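Side-chain contacts in zinc chaperone AztD (Citrobacter koseri, PDB 6CMK), which acts as a periplasmic zinc chaperone that binds zinc and hands one zinc ion directly to the solute-binding protein AztC of the AztABCD transport system: residues 38-43 against 370-375; 69-74 against 80-85; 89-94 against 150-155. All blocks are in the same frame, centred on the assembly; numbering follows the deposited sequence.

Interaction 1. Residues 38-43 against 370-375; sequences LFIADH and SKIIVL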
ATOM      1  N   LEU B  38      15.667 -12.589   3.868  1.00 13.30           N
ATOM      2  CA  LEU B  38      16.797 -12.059   3.127  1.00 17.86           C
ATOM      3  C   LEU B  38      17.101 -12.962   1.946  1.00 16.14           C
ATOM      4  O   LEU B  38      17.046 -14.188   2.056  1.00 17.14           O
ATOM      5  CB  LEU B  38      18.052 -11.978   3.998  1.00 13.81           C
ATOM      6  CG  LEU B  38      17.915 -11.317   5.364  1.00 14.19           C
ATOM      7  CD1 LEU B  38      19.242 -11.428   6.132  1.00 19.47           C
ATOM      8  CD2 LEU B  38      17.491  -9.881   5.190  1.00 20.17           C
ATOM      9  N   PHE B  39      17.471 -12.346   0.833  1.00 14.77           N
ATOM     10  CA  PHE B  39      17.959 -13.059  -0.337  1.00 14.65           C
ATOM     11  C   PHE B  39      19.348 -12.524  -0.632  1.00 15.34           C
ATOM     12  O   PHE B  39      19.520 -11.316  -0.816  1.00 14.32           O
ATOM     13  CB  PHE B  39      16.995 -12.878  -1.512  1.00 14.48           C
ATOM     14  CG  PHE B  39      15.640 -13.449  -1.233  1.00 14.65           C
ATOM     15  CD1 PHE B  39      14.742 -12.752  -0.451  1.00 15.59           C
ATOM     16  CD2 PHE B  39      15.293 -14.706  -1.689  1.00 15.54           C
ATOM     17  CE1 PHE B  39      13.507 -13.279  -0.153  1.00 20.15           C
ATOM     18  CE2 PHE B  39      14.054 -15.240  -1.396  1.00 17.07           C
ATOM     19  CZ  PHE B  39      13.166 -14.526  -0.628  1.00 15.88           C
ATOM     20  N   ILE B  40      20.338 -13.417  -0.628  1.00 16.41           N
ATOM     21  CA  ILE B  40      21.740 -13.024  -0.607  1.00 17.68           C
ATOM     22  C   ILE B  40      22.465 -13.761  -1.719  1.00 17.23           C
ATOM     23  O   ILE B  40      22.476 -14.998  -1.748  1.00 19.20           O
ATOM     24  CB  ILE B  40      22.402 -13.320   0.746  1.00 20.81           C
ATOM     25  CG1 ILE B  40      21.584 -12.732   1.903  1.00 19.34           C
ATOM     26  CG2 ILE B  40      23.804 -12.746   0.768  1.00 23.88           C
ATOM     27  CD1 ILE B  40      21.159 -13.782   2.890  1.00 26.53           C
ATOM     28  N   ALA B  41      23.092 -13.006  -2.606  1.00 17.05           N
ATOM     29  CA  ALA B  41      23.848 -13.574  -3.710  1.00 16.59           C
ATOM     30  C   ALA B  41      25.334 -13.613  -3.375  1.00 18.60           C
ATOM     31  O   ALA B  41      25.892 -12.647  -2.844  1.00 26.01           O
ATOM     32  CB  ALA B  41      23.628 -12.767  -4.992  1.00 21.40           C
ATOM     33  N   ASP B  42      25.962 -14.738  -3.692  1.00 19.78           N
ATOM     34  CA  ASP B  42      27.401 -14.887  -3.535  1.00 20.65           C
ATOM     35  C   ASP B  42      28.114 -14.138  -4.649  1.00 28.01           C
ATOM     36  O   ASP B  42      27.632 -14.078  -5.783  1.00 26.47           O
ATOM     37  CB  ASP B  42      27.776 -16.365  -3.559  1.00 21.96           C
ATOM     38  CG  ASP B  42      29.185 -16.615  -3.078  1.00 28.39           C
ATOM     39  OD1 ASP B  42      30.110 -16.614  -3.920  1.00 32.12           O
ATOM     40  OD2 ASP B  42      29.359 -16.790  -1.856  1.00 32.61           O
ATOM     41  N   HIS B  43      29.270 -13.558  -4.322  1.00 25.40           N
ATOM     42  CA  HIS B  43      29.962 -12.728  -5.300  1.00 27.18           C
ATOM     43  C   HIS B  43      30.518 -13.566  -6.439  1.00 26.59           C
ATOM     44  O   HIS B  43      30.535 -13.117  -7.590  1.00 32.75           O
ATOM     45  CB  HIS B  43      31.100 -11.942  -4.652  1.00 29.13           C
ATOM     46  CG  HIS B  43      31.857 -11.102  -5.629  1.00 36.99           C
ATOM     47  ND1 HIS B  43      32.980 -11.558  -6.283  1.00 36.48           N
ATOM     48  CD2 HIS B  43      31.631  -9.851  -6.095  1.00 36.82           C
ATOM     49  CE1 HIS B  43      33.424 -10.616  -7.095  1.00 36.60           C
ATOM     50  NE2 HIS B  43      32.625  -9.570  -6.998  1.00 35.78           N
ATOM     51  N   SER B 370      32.541 -13.685   5.442  1.00 22.56           N
ATOM     52  CA  SER B 370      31.484 -14.684   5.333  1.00 21.64           C
ATOM     53  C   SER B 370      30.425 -14.486   6.415  1.00 20.80           C
ATOM     54  O   SER B 370      30.020 -15.426   7.097  1.00 23.92           O
ATOM     55  CB  SER B 370      32.063 -16.096   5.406  1.00 26.17           C
ATOM     56  OG  SER B 370      33.087 -16.288   4.450  1.00 25.38           O
ATOM     57  N   LYS B 371      29.961 -13.245   6.572  1.00 21.74           N
ATOM     58  CA  LYS B 371      28.925 -12.981   7.562  1.00 25.85           C
ATOM     59  C   LYS B 371      28.091 -11.782   7.144  1.00 24.45           C
ATOM     60  O   LYS B 371      28.455 -11.025   6.238  1.00 20.41           O
ATOM     61  CB  LYS B 371      29.521 -12.763   8.961  1.00 29.43           C
ATOM     62  CG  LYS B 371      30.379 -11.509   9.134  1.00 28.73           C
ATOM     63  CD  LYS B 371      31.050 -11.451  10.529  1.00 32.46           C
ATOM     64  CE  LYS B 371      32.013 -12.618  10.777  1.00 53.40           C
ATOM     65  NZ  LYS B 371      32.562 -12.682  12.167  1.00 50.80           N
ATOM     66  N   ILE B 372      26.933 -11.657   7.795  1.00 19.08           N
ATOM     67  CA  ILE B 372      26.076 -10.485   7.707  1.00 16.83           C
ATOM     68  C   ILE B 372      25.982  -9.897   9.104  1.00 19.08           C
ATOM     69  O   ILE B 372      25.669 -10.619  10.056  1.00 18.33           O
ATOM     70  CB  ILE B 372      24.673 -10.847   7.183  1.00 17.39           C
ATOM     71  CG1 ILE B 372      24.779 -11.516   5.809  1.00 24.02           C
ATOM     72  CG2 ILE B 372      23.774  -9.610   7.139  1.00 18.67           C
ATOM     73  CD1 ILE B 372      23.477 -12.143   5.334  1.00 27.79           C
ATOM     74  N   ILE B 373      26.250  -8.597   9.227  1.00 18.10           N
ATOM     75  CA  ILE B 373      26.105  -7.890  10.497  1.00 20.00           C
ATOM     76  C   ILE B 373      24.671  -7.393  10.616  1.00 15.88           C
ATOM     77  O   ILE B 373      24.100  -6.879   9.648  1.00 15.34           O
ATOM     78  CB  ILE B 373      27.097  -6.715  10.602  1.00 19.94           C
ATOM     79  CG1 ILE B 373      28.527  -7.159  10.289  1.00 22.63           C
ATOM     80  CG2 ILE B 373      27.000  -6.076  11.982  1.00 19.61           C
ATOM     81  CD1 ILE B 373      28.984  -8.404  11.015  1.00 30.93           C
ATOM     82  N   VAL B 374      24.083  -7.535  11.805  1.00 15.92           N
ATOM     83  CA  VAL B 374      22.696  -7.140  12.047  1.00 15.32           C
ATOM     84  C   VAL B 374      22.688  -6.010  13.065  1.00 17.02           C
ATOM     85  O   VAL B 374      23.237  -6.159  14.163  1.00 18.45           O
ATOM     86  CB  VAL B 374      21.843  -8.318  12.551  1.00 17.88           C
ATOM     87  CG1 VAL B 374      20.380  -7.911  12.638  1.00 20.03           C
ATOM     88  CG2 VAL B 374      22.001  -9.535  11.653  1.00 17.88           C
ATOM     89  N   LEU B 375      22.062  -4.897  12.707  1.00 16.37           N
ATOM     90  CA  LEU B 375      21.958  -3.741  13.586  1.00 18.15           C
ATOM     91  C   LEU B 375      20.503  -3.444  13.895  1.00 17.65           C
ATOM     92  O   LEU B 375      19.629  -3.587  13.039  1.00 16.00           O
ATOM     93  CB  LEU B 375      22.574  -2.489  12.959  1.00 18.62           C
ATOM     94  CG  LEU B 375      24.061  -2.550  12.628  1.00 24.18           C
ATOM     95  CD1 LEU B 375      24.290  -3.015  11.189  1.00 26.74           C
ATOM     96  CD2 LEU B 375      24.674  -1.184  12.865  1.00 32.11           C
TER
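Ile-372 meets Ile-40 and Leu-38 through one methyl group. Its CD1 does all the close touching from the 370-375 side. Ile-372 and Ile-40 reach toward each other tip to tip, and their CD1 atoms come within 3.7 Å. CG1 of Ile-40 lies just behind, 4.0 Å from the same Ile-372 CD1. Leu-38 adds a looser touch, with its CD1 4.4 Å from Ile-372 CD1. The methyl of Ile-372 therefore faces two residues, two positions apart on strand 32-42, that point to the same side of it.

The backbones stay far apart. The nearest CA atoms, those of Ile-40 and Ile-372, are 9.7 Å from each other, so side chains alone bridge the distance. In Ile-372 the CG1 branch runs opposite the carbonyl carbon (chi1 -58°), and its nearly extended end (chi2 169°) carries CD1 outward. Ile-40 places CG1 in the same way, but its end is nearly eclipsed (chi2 122°). All three residues are buried, and the contact is purely apolar.

The two strands belong to neighbouring sheets of the beta propeller. Tyr-363 of strand 361-366 packs on both Leu-38 and Ile-372, while Ile-40 also touches Pro-392 and Ile-372 touches Val-388. Near one end, Asp-42 accepts a bond from Gln-391 N and Ser-370 OG bonds to Gly-390 O, tying both segments to the link between strands 381-387 and 392-403. Strand 32-42 lies between strands 47-52 and 392-403, and strand 371-376 between 361-366 and 381-387.

Interaction 2. Residues 69-74 against 80-85; sequences NLSRSE and FAIQGS
Asn-69 and Ile-82 form a hydrogen-bonded antiparallel pair, and Ser-71 and Phe-80 form another. Each pair has two backbone bonds. Asn-69 N lies 2.8 Å from Ile-82 O. Ser-71 N lies 3.0 Å from Phe-80 O. The straightest bond joins Phe-80 N to Ser-71 O, at 172°. Between them lies the non-hydrogen-bonded pair Leu-70 and Ala-81. With CD1 of Leu-70 anti to CA (chi2 175°), its other methyl, CD2, turns toward the neighbouring strand. It rests 3.8 Å from Ala-81 CB, beside the carbonyl oxygen of Phe-80.

Asn-69 is the loose side. It is exposed, and its CB merely skirts Ile-82 O; its amide ND2 bonds instead to Asn-394 OD1. Two other side chains are fastened outside the cross-strand contact. Beyond Ser-71, Arg-72 curls onto the backbone, NE bonding to Ser-73 O at 2.9 Å, while NH1 reaches Ala-397 O. Buried Gln-83 bonds through NE2 to Ala-81 O and Ser-90 OG.

This is a beta hairpin within one blade of the propeller. Asn-69, Ser-71, Phe-80 and Ile-82 share one face, and the side chain of Asn-69 is about 8 Å from a bound zinc ion. The hairpin thus borders a zinc site without supplying a ligand.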
ATOM      1  N   ASN B  69      23.015 -10.415  -9.513  1.00 16.95           N
ATOM      2  CA  ASN B  69      22.506  -9.218  -8.869  1.00 18.50           C
ATOM      3  C   ASN B  69      21.031  -9.457  -8.558  1.00 20.11           C
ATOM      4  O   ASN B  69      20.349 -10.194  -9.269  1.00 19.47           O
ATOM      5  CB  ASN B  69      22.676  -7.985  -9.769  1.00 26.09           C
ATOM      6  CG  ASN B  69      24.142  -7.644 -10.054  1.00 48.50           C
ATOM      7  OD1 ASN B  69      24.452  -7.047 -11.088  1.00 51.53           O
ATOM      8  ND2 ASN B  69      25.042  -8.021  -9.149  1.00 49.87           N
ATOM      9  N   LEU B  70      20.537  -8.859  -7.479  1.00 14.63           N
ATOM     10  CA  LEU B  70      19.205  -9.186  -6.989  1.00 16.67           C
ATOM     11  C   LEU B  70      18.301  -7.967  -6.981  1.00 17.95           C
ATOM     12  O   LEU B  70      18.726  -6.862  -6.625  1.00 16.51           O
ATOM     13  CB  LEU B  70      19.260  -9.784  -5.570  1.00 18.33           C
ATOM     14  CG  LEU B  70      20.012 -11.110  -5.430  1.00 15.33           C
ATOM     15  CD1 LEU B  70      20.105 -11.535  -3.981  1.00 16.52           C
ATOM     16  CD2 LEU B  70      19.334 -12.195  -6.231  1.00 18.37           C
ATOM     17  N   SER B  71      17.040  -8.190  -7.358  1.00 15.98           N
ATOM     18  CA  SER B  71      15.998  -7.182  -7.267  1.00 16.40           C
ATOM     19  C   SER B  71      14.728  -7.828  -6.734  1.00 17.50           C
ATOM     20  O   SER B  71      14.419  -8.981  -7.050  1.00 15.60           O
ATOM     21  CB  SER B  71      15.697  -6.532  -8.626  1.00 19.36           C
ATOM     22  OG  SER B  71      16.786  -5.768  -9.105  1.00 22.22           O
ATOM     23  N   ARG B  72      13.979  -7.067  -5.942  1.00 16.10           N
ATOM     24  CA  ARG B  72      12.679  -7.505  -5.464  1.00 11.38           C
ATOM     25  C   ARG B  72      11.580  -6.744  -6.185  1.00 12.80           C
ATOM     26  O   ARG B  72      11.774  -5.622  -6.649  1.00 16.43           O
ATOM     27  CB  ARG B  72      12.519  -7.294  -3.952  1.00 12.69           C
ATOM     28  CG  ARG B  72      12.667  -5.852  -3.488  1.00 16.97           C
ATOM     29  CD  ARG B  72      12.065  -5.637  -2.101  1.00 16.63           C
ATOM     30  NE  ARG B  72      10.601  -5.582  -2.137  1.00 15.45           N
ATOM     31  CZ  ARG B  72       9.836  -5.486  -1.052  1.00 14.31           C
ATOM     32  NH1 ARG B  72      10.384  -5.448   0.155  1.00 16.16           N
ATOM     33  NH2 ARG B  72       8.518  -5.420  -1.167  1.00 12.18           N
ATOM     34  N   SER B  73      10.411  -7.372  -6.253  1.00 14.85           N
ATOM     35  CA  SER B  73       9.220  -6.694  -6.732  1.00 13.41           C
ATOM     36  C   SER B  73       8.657  -5.799  -5.637  1.00 15.99           C
ATOM     37  O   SER B  73       8.954  -5.967  -4.452  1.00 15.42           O
ATOM     38  CB  SER B  73       8.152  -7.696  -7.149  1.00 14.61           C
ATOM     39  OG  SER B  73       7.649  -8.365  -6.008  1.00 13.95           O
ATOM     40  N   GLU B  74       7.829  -4.843  -6.049  1.00 11.76           N
ATOM     41  CA  GLU B  74       7.153  -3.992  -5.071  1.00 15.59           C
ATOM     42  C   GLU B  74       6.289  -4.812  -4.120  1.00 16.05           C
ATOM     43  O   GLU B  74       6.276  -4.555  -2.908  1.00 15.49           O
ATOM     44  CB  GLU B  74       6.317  -2.934  -5.790  1.00 14.38           C
ATOM     45  CG  GLU B  74       7.152  -1.881  -6.486  1.00 18.69           C
ATOM     46  CD  GLU B  74       6.357  -0.707  -7.003  1.00 24.32           C
ATOM     47  OE1 GLU B  74       5.179  -0.889  -7.396  1.00 18.11           O
ATOM     48  OE2 GLU B  74       6.927   0.409  -7.018  1.00 25.67           O
ATOM     49  N   PHE B  80      14.154 -11.405  -8.372  1.00 15.40           N
ATOM     50  CA  PHE B  80      14.789 -11.680  -9.653  1.00 16.91           C
ATOM     51  C   PHE B  80      16.301 -11.655  -9.492  1.00 15.12           C
ATOM     52  O   PHE B  80      16.851 -10.786  -8.812  1.00 17.25           O
ATOM     53  CB  PHE B  80      14.322 -10.681 -10.713  1.00 16.74           C
ATOM     54  CG  PHE B  80      12.879 -10.871 -11.095  1.00 19.58           C
ATOM     55  CD1 PHE B  80      11.875 -10.348 -10.312  1.00 24.39           C
ATOM     56  CD2 PHE B  80      12.533 -11.605 -12.212  1.00 28.64           C
ATOM     57  CE1 PHE B  80      10.539 -10.537 -10.652  1.00 24.05           C
ATOM     58  CE2 PHE B  80      11.205 -11.799 -12.555  1.00 32.71           C
ATOM     59  CZ  PHE B  80      10.210 -11.260 -11.769  1.00 27.31           C
ATOM     60  N   ALA B  81      16.954 -12.640 -10.098  1.00 17.37           N
ATOM     61  CA  ALA B  81      18.392 -12.846  -9.975  1.00 17.30           C
ATOM     62  C   ALA B  81      18.992 -12.666 -11.367  1.00 16.30           C
ATOM     63  O   ALA B  81      18.910 -13.566 -12.214  1.00 17.58           O
ATOM     64  CB  ALA B  81      18.695 -14.223  -9.389  1.00 20.70           C
ATOM     65  N   ILE B  82      19.568 -11.494 -11.600  1.00 16.63           N
ATOM     66  CA  ILE B  82      20.094 -11.116 -12.902  1.00 17.50           C
ATOM     67  C   ILE B  82      21.538 -11.598 -12.977  1.00 21.34           C
ATOM     68  O   ILE B  82      22.376 -11.205 -12.154  1.00 19.12           O
ATOM     69  CB  ILE B  82      19.999  -9.595 -13.120  1.00 18.23           C
ATOM     70  CG1 ILE B  82      18.544  -9.129 -13.269  1.00 20.29           C
ATOM     71  CG2 ILE B  82      20.750  -9.194 -14.387  1.00 21.46           C
ATOM     72  CD1 ILE B  82      17.714  -9.054 -11.990  1.00 18.65           C
ATOM     73  N   GLN B  83      21.834 -12.435 -13.973  1.00 19.17           N
ATOM     74  CA  GLN B  83      23.141 -13.073 -14.132  1.00 21.97           C
ATOM     75  C   GLN B  83      23.761 -12.606 -15.449  1.00 21.30           C
ATOM     76  O   GLN B  83      23.661 -13.274 -16.478  1.00 21.79           O
ATOM     77  CB  GLN B  83      22.976 -14.582 -14.071  1.00 18.66           C
ATOM     78  CG  GLN B  83      22.385 -15.057 -12.749  1.00 22.89           C
ATOM     79  CD  GLN B  83      21.594 -16.338 -12.877  1.00 23.75           C
ATOM     80  OE1 GLN B  83      22.138 -17.379 -13.218  1.00 22.32           O
ATOM     81  NE2 GLN B  83      20.290 -16.261 -12.613  1.00 19.32           N
ATOM     82  N   GLY B  84      24.422 -11.452 -15.399  1.00 22.58           N
ATOM     83  CA  GLY B  84      24.888 -10.816 -16.622  1.00 19.83           C
ATOM     84  C   GLY B  84      25.811 -11.697 -17.437  1.00 25.43           C
ATOM     85  O   GLY B  84      25.679 -11.782 -18.660  1.00 29.29           O
ATOM     86  N   SER B  85      26.747 -12.378 -16.773  1.00 25.59           N
ATOM     87  CA  SER B  85      27.721 -13.188 -17.494  1.00 28.42           C
ATOM     88  C   SER B  85      27.140 -14.503 -17.989  1.00 27.81           C
ATOM     89  O   SER B  85      27.714 -15.115 -18.895  1.00 33.76           O
ATOM     90  CB  SER B  85      28.937 -13.475 -16.609  1.00 30.14           C
ATOM     91  OG  SER B  85      28.583 -14.228 -15.462  1.00 29.54           O
TER

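Interaction 3. Residues 89-94 against 150-155; sequences VSTIAS and SAVLKG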
ATOM      1  N   VAL B  89      18.140 -14.426 -16.517  1.00 18.21           N
ATOM      2  CA  VAL B  89      17.560 -13.896 -15.289  1.00 17.53           C
ATOM      3  C   VAL B  89      16.679 -14.998 -14.721  1.00 20.21           C
ATOM      4  O   VAL B  89      15.797 -15.513 -15.419  1.00 21.65           O
ATOM      5  CB  VAL B  89      16.753 -12.610 -15.535  1.00 16.20           C
ATOM      6  CG1 VAL B  89      16.257 -12.028 -14.218  1.00 19.39           C
ATOM      7  CG2 VAL B  89      17.589 -11.594 -16.303  1.00 20.03           C
ATOM      8  N   SER B  90      16.943 -15.386 -13.478  1.00 18.03           N
ATOM      9  CA  SER B  90      16.153 -16.388 -12.782  1.00 18.07           C
ATOM     10  C   SER B  90      15.158 -15.689 -11.877  1.00 17.86           C
ATOM     11  O   SER B  90      15.336 -14.528 -11.509  1.00 20.98           O
ATOM     12  CB  SER B  90      17.030 -17.320 -11.942  1.00 22.88           C
ATOM     13  OG  SER B  90      17.945 -18.030 -12.745  1.00 23.21           O
ATOM     14  N   THR B  91      14.107 -16.417 -11.514  1.00 17.64           N
ATOM     15  CA  THR B  91      13.010 -15.847 -10.750  1.00 16.10           C
ATOM     16  C   THR B  91      12.693 -16.742  -9.566  1.00 15.72           C
ATOM     17  O   THR B  91      12.574 -17.961  -9.709  1.00 15.63           O
ATOM     18  CB  THR B  91      11.785 -15.670 -11.638  1.00 25.83           C
ATOM     19  OG1 THR B  91      11.208 -16.945 -11.922  1.00 46.13           O
ATOM     20  CG2 THR B  91      12.207 -15.022 -12.932  1.00 24.38           C
ATOM     21  N   ILE B  92      12.541 -16.121  -8.403  1.00 20.86           N
ATOM     22  CA  ILE B  92      12.299 -16.802  -7.140  1.00 17.51           C
ATOM     23  C   ILE B  92      10.972 -16.305  -6.582  1.00 18.55           C
ATOM     24  O   ILE B  92      10.730 -15.092  -6.527  1.00 17.79           O
ATOM     25  CB  ILE B  92      13.443 -16.532  -6.142  1.00 17.76           C
ATOM     26  CG1 ILE B  92      14.743 -17.179  -6.623  1.00 21.11           C
ATOM     27  CG2 ILE B  92      13.090 -17.036  -4.739  1.00 21.12           C
ATOM     28  CD1 ILE B  92      15.990 -16.655  -5.907  1.00 23.69           C
ATOM     29  N   ALA B  93      10.119 -17.235  -6.161  1.00 16.36           N
ATOM     30  CA  ALA B  93       8.956 -16.869  -5.362  1.00 15.57           C
ATOM     31  C   ALA B  93       9.403 -16.751  -3.914  1.00 14.59           C
ATOM     32  O   ALA B  93       9.897 -17.718  -3.324  1.00 17.19           O
ATOM     33  CB  ALA B  93       7.835 -17.892  -5.508  1.00 19.69           C
ATOM     34  N   SER B  94       9.263 -15.556  -3.352  1.00 17.09           N
ATOM     35  CA  SER B  94       9.803 -15.306  -2.023  1.00 18.60           C
ATOM     36  C   SER B  94       9.111 -16.145  -0.962  1.00 16.04           C
ATOM     37  O   SER B  94       9.708 -16.445   0.083  1.00 18.08           O
ATOM     38  CB  SER B  94       9.656 -13.832  -1.685  1.00 13.88           C
ATOM     39  OG  SER B  94       8.287 -13.523  -1.473  1.00 16.14           O
ATOM     40  N   SER B 150       2.040 -11.160 -12.020  1.00 15.50           N
ATOM     41  CA  SER B 150       0.945 -12.091 -11.772  1.00 18.09           C
ATOM     42  C   SER B 150       1.093 -13.333 -12.639  1.00 17.95           C
ATOM     43  O   SER B 150       0.955 -14.464 -12.157  1.00 16.82           O
ATOM     44  CB  SER B 150      -0.395 -11.400 -12.017  1.00 24.56           C
ATOM     45  OG  SER B 150      -1.468 -12.325 -11.924  1.00 29.99           O
ATOM     46  N   ALA B 151       1.419 -13.139 -13.917  1.00 14.41           N
ATOM     47  CA  ALA B 151       1.675 -14.273 -14.800  1.00 16.45           C
ATOM     48  C   ALA B 151       2.867 -15.092 -14.319  1.00 15.39           C
ATOM     49  O   ALA B 151       2.807 -16.327 -14.267  1.00 18.48           O
ATOM     50  CB  ALA B 151       1.908 -13.770 -16.223  1.00 21.52           C
ATOM     51  N   VAL B 152       3.956 -14.421 -13.944  1.00 16.49           N
ATOM     52  CA  VAL B 152       5.154 -15.123 -13.493  1.00 19.33           C
ATOM     53  C   VAL B 152       4.829 -16.039 -12.318  1.00 20.38           C
ATOM     54  O   VAL B 152       5.248 -17.201 -12.275  1.00 20.68           O
ATOM     55  CB  VAL B 152       6.248 -14.107 -13.126  1.00 28.96           C
ATOM     56  CG1 VAL B 152       7.484 -14.812 -12.558  1.00 63.53           C
ATOM     57  CG2 VAL B 152       6.580 -13.260 -14.339  1.00 59.50           C
ATOM     58  N   LEU B 153       4.092 -15.522 -11.335  1.00 20.01           N
ATOM     59  CA  LEU B 153       3.796 -16.315 -10.145  1.00 20.03           C
ATOM     60  C   LEU B 153       2.931 -17.524 -10.463  1.00 24.52           C
ATOM     61  O   LEU B 153       3.012 -18.534  -9.752  1.00 30.04           O
ATOM     62  CB  LEU B 153       3.105 -15.450  -9.090  1.00 19.48           C
ATOM     63  CG  LEU B 153       4.049 -14.539  -8.322  1.00 25.48           C
ATOM     64  CD1 LEU B 153       3.252 -13.451  -7.616  1.00 26.57           C
ATOM     65  CD2 LEU B 153       4.860 -15.384  -7.351  1.00 22.94           C
ATOM     66  N   LYS B 154       2.087 -17.442 -11.498  1.00 18.81           N
ATOM     67  CA  LYS B 154       1.312 -18.592 -11.937  1.00 21.97           C
ATOM     68  C   LYS B 154       2.136 -19.586 -12.740  1.00 25.68           C
ATOM     69  O   LYS B 154       1.612 -20.644 -13.101  1.00 26.68           O
ATOM     70  CB  LYS B 154       0.129 -18.164 -12.809  1.00 30.50           C
ATOM     71  CG  LYS B 154      -0.872 -17.189 -12.222  1.00 47.97           C
ATOM     72  CD  LYS B 154      -1.968 -16.990 -13.261  1.00 49.75           C
ATOM     73  CE  LYS B 154      -2.689 -15.663 -13.156  1.00 61.31           C
ATOM     74  NZ  LYS B 154      -3.502 -15.442 -14.389  1.00 69.72           N
ATOM     75  N   GLY B 155       3.391 -19.266 -13.043  1.00 24.41           N
ATOM     76  CA  GLY B 155       4.188 -20.111 -13.906  1.00 22.76           C
ATOM     77  C   GLY B 155       3.958 -19.893 -15.382  1.00 22.00           C
ATOM     78  O   GLY B 155       4.230 -20.800 -16.181  1.00 21.94           O
TER
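Ala-93 and Leu-153 make the apolar half of this contact, and Thr-91 and Val-152 make the other. CD2 of Leu-153 lies 4.3 Å from Ala-93 CB. CG1 of Val-152 stands 4.3 Å from Thr-91 OG1, so a methyl faces a hydroxyl there. Both touches are light. Leu-153 is the exposed member; the other three are buried.

The side chains reach the strand differently. Val-152 points at it from the helix. Leu-153 starts off to the side. Its CD1 runs on from CA (chi2 163°), and the second methyl, CD2, turns toward Ala-93 CB. The backbones come nearest at this pair, with CA atoms of Ala-93 and Leu-153 7.1 Å apart.

Further out, strand 113-120 packs on both sides of the contact: Leu-115 on Thr-91 and Ala-93, Leu-117 on Val-152. Leu-153 also touches Ala-77 and Thr-78. A Schellman motif at Gly-155 follows the contact. Gly-155 takes a positive phi of 83°, and its N bonds to Val-152 O at 2.9 Å.

Thr-91 OG1 gives its hydrogen bond to Leu-117 O on the adjacent strand. Its polar need is met inside its own sheet, so it can present itself to a methyl. Between the two segments the contact is van der Waals alone, with nothing directional to fix their register. A polar tie lies nearby, where Glu-149 of the helix bonds to Ser-73 OG.

Overall arrangement
Interactions 1 and 3 join separate parts of the propeller through a few side chains, all apolar in interaction 1 and including a threonine hydroxyl in interaction 3. Interaction 2 works within one sheet and rests on backbone hydrogen bonds. Interaction 1 is wholly buried, interaction 3 has one exposed leucine, and interaction 2 is partly buried and lies closest to the chain centre. Interactions 2 and 3 share a sheet: Ala-81 N is hydrogen-bonded to Ser-90 O, and the Phe-80 ring packs on Thr-91. Strand 32-42 touches both. Leu-70 CD1 sits 3.2 Å from Phe-39 O, and the Phe-39 ring meets Ile-92 and Ser-94. Along the chain, interactions 2 and 3 both fall inside the long loop closed by interaction 1.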